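Local structure of SmhA (Serratia marcescens, 7A27) at residues 131-136 / 289-294. The protein is one component of Smh, a tripartite alpha-pore-forming toxin, here in its soluble, largely helical form. Numbering follows the deposited sequence.
Sequences TQLQAK and DTYVLT
Thr290 O, in the residue just before Tyr291, accepts two bonds from Thr294; Tyr291 is the aromatic side chain that reaches across to Leu133 and Lys136. Helices 104-155 and 272-299 run here in opposite directions within the elongated helical bundle of a soluble alpha-pore-forming toxin component. The hydroxyl OG1 of Thr294 donates to Thr290 O at 2.8 Å, tilted 29° from the carbonyl plane. Thr294 N makes the ordinary helical bond to Thr290 O at 2.9 Å, and the two donors reach this oxygen from opposite faces of its plane. The hydroxyl of the buried Thr294 is thus satisfied within its own helix, while its methyl CG2 faces Leu133 CD1 at 4.6 Å, just beyond touching distance.

Between the helices the packing is side-chain contact centred on the Tyr291 ring. With CG anti to the backbone N (chi1 -160°), the ring extends toward helix 104-155 and brings its phenol end in between Leu133 and Lys136. The Leu133 methyl CD2 approaches this end, 3.7 Å from Tyr291 CZ. Lys136 meets the ring obliquely through the start of its chain, CB lying 3.6 Å from Tyr291 CZ. A bend at chi2 (-61°) then turns the lysine chain aside, and its ammonium end leads away from helix 272-299. Lys136 also touches Gln64 and Val67 of helix 48-96, and Leu133 touches Thr72 there, so a third helix shares the packing; Asn28 of helix 14-37 touches Tyr291. At the ring's edge, in its plane, Leu133 O sits 3.6 Å from Tyr291 CE1.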
ATOM      1  N   THR A 131      -1.933 -14.925  -2.218  1.00 70.92           N
ATOM      2  CA  THR A 131      -0.929 -16.000  -2.341  1.00 72.95           C
ATOM      3  C   THR A 131       0.302 -15.448  -3.073  1.00 75.49           C
ATOM      4  O   THR A 131       1.421 -15.839  -2.679  1.00 76.28           O
ATOM      5  CB  THR A 131      -1.535 -17.256  -2.961  1.00 73.80           C
ATOM      6  OG1 THR A 131      -2.647 -17.645  -2.150  1.00 74.23           O
ATOM      7  CG2 THR A 131      -0.539 -18.388  -3.043  1.00 76.03           C
ATOM      8  N   GLN A 132       0.128 -14.568  -4.070  1.00 78.07           N
ATOM      9  CA  GLN A 132       1.268 -13.953  -4.806  1.00 80.78           C
ATOM     10  C   GLN A 132       2.025 -13.000  -3.862  1.00 78.92           C
ATOM     11  O   GLN A 132       3.260 -13.027  -3.861  1.00 81.06           O
ATOM     12  CB  GLN A 132       0.819 -13.233  -6.077  1.00 82.79           C
ATOM     13  CG  GLN A 132       0.706 -14.129  -7.295  1.00 87.56           C
ATOM     14  CD  GLN A 132       0.255 -13.355  -8.515  1.00 91.49           C
ATOM     15  OE1 GLN A 132       0.274 -12.120  -8.551  1.00 91.67           O
ATOM     16  NE2 GLN A 132      -0.125 -14.082  -9.561  1.00 95.18           N
ATOM     17  N   LEU A 133       1.317 -12.178  -3.090  1.00 76.00           N
ATOM     18  CA  LEU A 133       1.938 -11.223  -2.139  1.00 74.82           C
ATOM     19  C   LEU A 133       2.749 -11.995  -1.092  1.00 75.63           C
ATOM     20  O   LEU A 133       3.861 -11.563  -0.758  1.00 75.14           O
ATOM     21  CB  LEU A 133       0.832 -10.381  -1.490  1.00 72.69           C
ATOM     22  CG  LEU A 133       0.249  -9.282  -2.370  1.00 70.94           C
ATOM     23  CD1 LEU A 133      -0.959  -8.650  -1.718  1.00 69.41           C
ATOM     24  CD2 LEU A 133       1.303  -8.223  -2.637  1.00 70.87           C
ATOM     25  N   GLN A 134       2.200 -13.103  -0.604  1.00 77.30           N
ATOM     26  CA  GLN A 134       2.820 -13.976   0.427  1.00 79.07           C
ATOM     27  C   GLN A 134       4.134 -14.549  -0.126  1.00 79.12           C
ATOM     28  O   GLN A 134       5.130 -14.563   0.617  1.00 78.96           O
ATOM     29  CB  GLN A 134       1.820 -15.067   0.810  1.00 80.91           C
ATOM     30  CG  GLN A 134       2.129 -15.763   2.122  1.00 83.24           C
ATOM     31  CD  GLN A 134       1.076 -16.798   2.427  1.00 84.95           C
ATOM     32  OE1 GLN A 134       0.134 -16.540   3.174  1.00 82.13           O
ATOM     33  NE2 GLN A 134       1.181 -17.949   1.778  1.00 88.69           N
ATOM     34  N   ALA A 135       4.135 -14.976  -1.393  1.00 78.23           N
ATOM     35  CA  ALA A 135       5.308 -15.536  -2.102  1.00 78.38           C
ATOM     36  C   ALA A 135       6.420 -14.481  -2.183  1.00 77.12           C
ATOM     37  O   ALA A 135       7.575 -14.802  -1.863  1.00 77.98           O
ATOM     38  CB  ALA A 135       4.906 -16.008  -3.471  1.00 78.95           C
ATOM     39  N   LYS A 136       6.091 -13.267  -2.615  1.00 75.21           N
ATOM     40  CA  LYS A 136       7.066 -12.163  -2.708  1.00 76.33           C
ATOM     41  C   LYS A 136       7.612 -11.878  -1.311  1.00 76.41           C
ATOM     42  O   LYS A 136       8.839 -11.777  -1.169  1.00 79.95           O
ATOM     43  CB  LYS A 136       6.439 -10.903  -3.314  1.00 77.30           C
ATOM     44  CG  LYS A 136       6.299 -10.893  -4.827  1.00 79.55           C
ATOM     45  CD  LYS A 136       7.674 -10.998  -5.504  1.00 82.40           C
ATOM     46  CE  LYS A 136       7.717 -10.648  -6.981  1.00 84.15           C
ATOM     47  NZ  LYS A 136       6.913 -11.548  -7.843  1.00 85.87           N
ATOM     48  N   ASP A 289       9.089  -3.247   4.489  1.00 66.43           N
ATOM     49  CA  ASP A 289       8.209  -3.136   5.682  1.00 67.25           C
ATOM     50  C   ASP A 289       6.768  -2.923   5.205  1.00 67.64           C
ATOM     51  O   ASP A 289       5.877  -3.660   5.689  1.00 70.63           O
ATOM     52  CB  ASP A 289       8.618  -2.006   6.639  1.00 67.79           C
ATOM     53  CG  ASP A 289       9.833  -2.265   7.515  1.00 68.61           C
ATOM     54  OD1 ASP A 289      10.248  -3.445   7.631  1.00 69.45           O
ATOM     55  OD2 ASP A 289      10.344  -1.274   8.087  1.00 67.50           O
ATOM     56  N   THR A 290       6.519  -1.981   4.285  1.00 66.11           N
ATOM     57  CA  THR A 290       5.124  -1.671   3.880  1.00 66.19           C
ATOM     58  C   THR A 290       4.636  -2.771   2.937  1.00 66.05           C
ATOM     59  O   THR A 290       3.404  -2.950   2.861  1.00 66.84           O
ATOM     60  CB  THR A 290       4.931  -0.225   3.409  1.00 66.00           C
ATOM     61  OG1 THR A 290       5.373  -0.122   2.064  1.00 68.31           O
ATOM     62  CG2 THR A 290       5.638   0.766   4.304  1.00 66.59           C
ATOM     63  N   TYR A 291       5.525  -3.520   2.278  1.00 64.74           N
ATOM     64  CA  TYR A 291       5.092  -4.680   1.456  1.00 63.46           C
ATOM     65  C   TYR A 291       4.473  -5.699   2.409  1.00 63.02           C
ATOM     66  O   TYR A 291       3.396  -6.223   2.130  1.00 63.83           O
ATOM     67  CB  TYR A 291       6.241  -5.317   0.679  1.00 64.10           C
ATOM     68  CG  TYR A 291       5.805  -6.161  -0.489  1.00 64.31           C
ATOM     69  CD1 TYR A 291       5.311  -7.441  -0.316  1.00 64.81           C
ATOM     70  CD2 TYR A 291       5.879  -5.665  -1.779  1.00 64.99           C
ATOM     71  CE1 TYR A 291       4.916  -8.215  -1.401  1.00 65.13           C
ATOM     72  CE2 TYR A 291       5.471  -6.415  -2.869  1.00 65.18           C
ATOM     73  CZ  TYR A 291       4.995  -7.696  -2.680  1.00 65.08           C
ATOM     74  OH  TYR A 291       4.619  -8.409  -3.777  1.00 67.71           O
ATOM     75  N   VAL A 292       5.138  -5.938   3.534  1.00 62.63           N
ATOM     76  CA  VAL A 292       4.689  -6.900   4.577  1.00 62.03           C
ATOM     77  C   VAL A 292       3.316  -6.448   5.105  1.00 62.21           C
ATOM     78  O   VAL A 292       2.428  -7.316   5.274  1.00 63.85           O
ATOM     79  CB  VAL A 292       5.737  -7.041   5.696  1.00 60.62           C
ATOM     80  CG1 VAL A 292       5.181  -7.802   6.876  1.00 61.95           C
ATOM     81  CG2 VAL A 292       7.001  -7.715   5.217  1.00 61.24           C
ATOM     82  N   LEU A 293       3.134  -5.153   5.360  1.00 61.41           N
ATOM     83  CA  LEU A 293       1.846  -4.628   5.885  1.00 61.45           C
ATOM     84  C   LEU A 293       0.776  -4.787   4.803  1.00 63.12           C
ATOM     85  O   LEU A 293      -0.374  -5.080   5.160  1.00 62.04           O
ATOM     86  CB  LEU A 293       1.972  -3.170   6.330  1.00 61.36           C
ATOM     87  CG  LEU A 293       2.737  -2.936   7.632  1.00 62.25           C
ATOM     88  CD1 LEU A 293       2.628  -1.471   8.039  1.00 62.96           C
ATOM     89  CD2 LEU A 293       2.225  -3.807   8.762  1.00 62.64           C
ATOM     90  N   THR A 294       1.148  -4.644   3.525  1.00 64.91           N
ATOM     91  CA  THR A 294       0.200  -4.797   2.392  1.00 65.16           C
ATOM     92  C   THR A 294      -0.274  -6.250   2.417  1.00 67.03           C
ATOM     93  O   THR A 294      -1.473  -6.442   2.512  1.00 68.02           O
ATOM     94  CB  THR A 294       0.819  -4.301   1.083  1.00 65.30           C
ATOM     95  OG1 THR A 294       1.151  -2.922   1.264  1.00 67.20           O
ATOM     96  CG2 THR A 294      -0.105  -4.438  -0.106  1.00 65.84           C
TER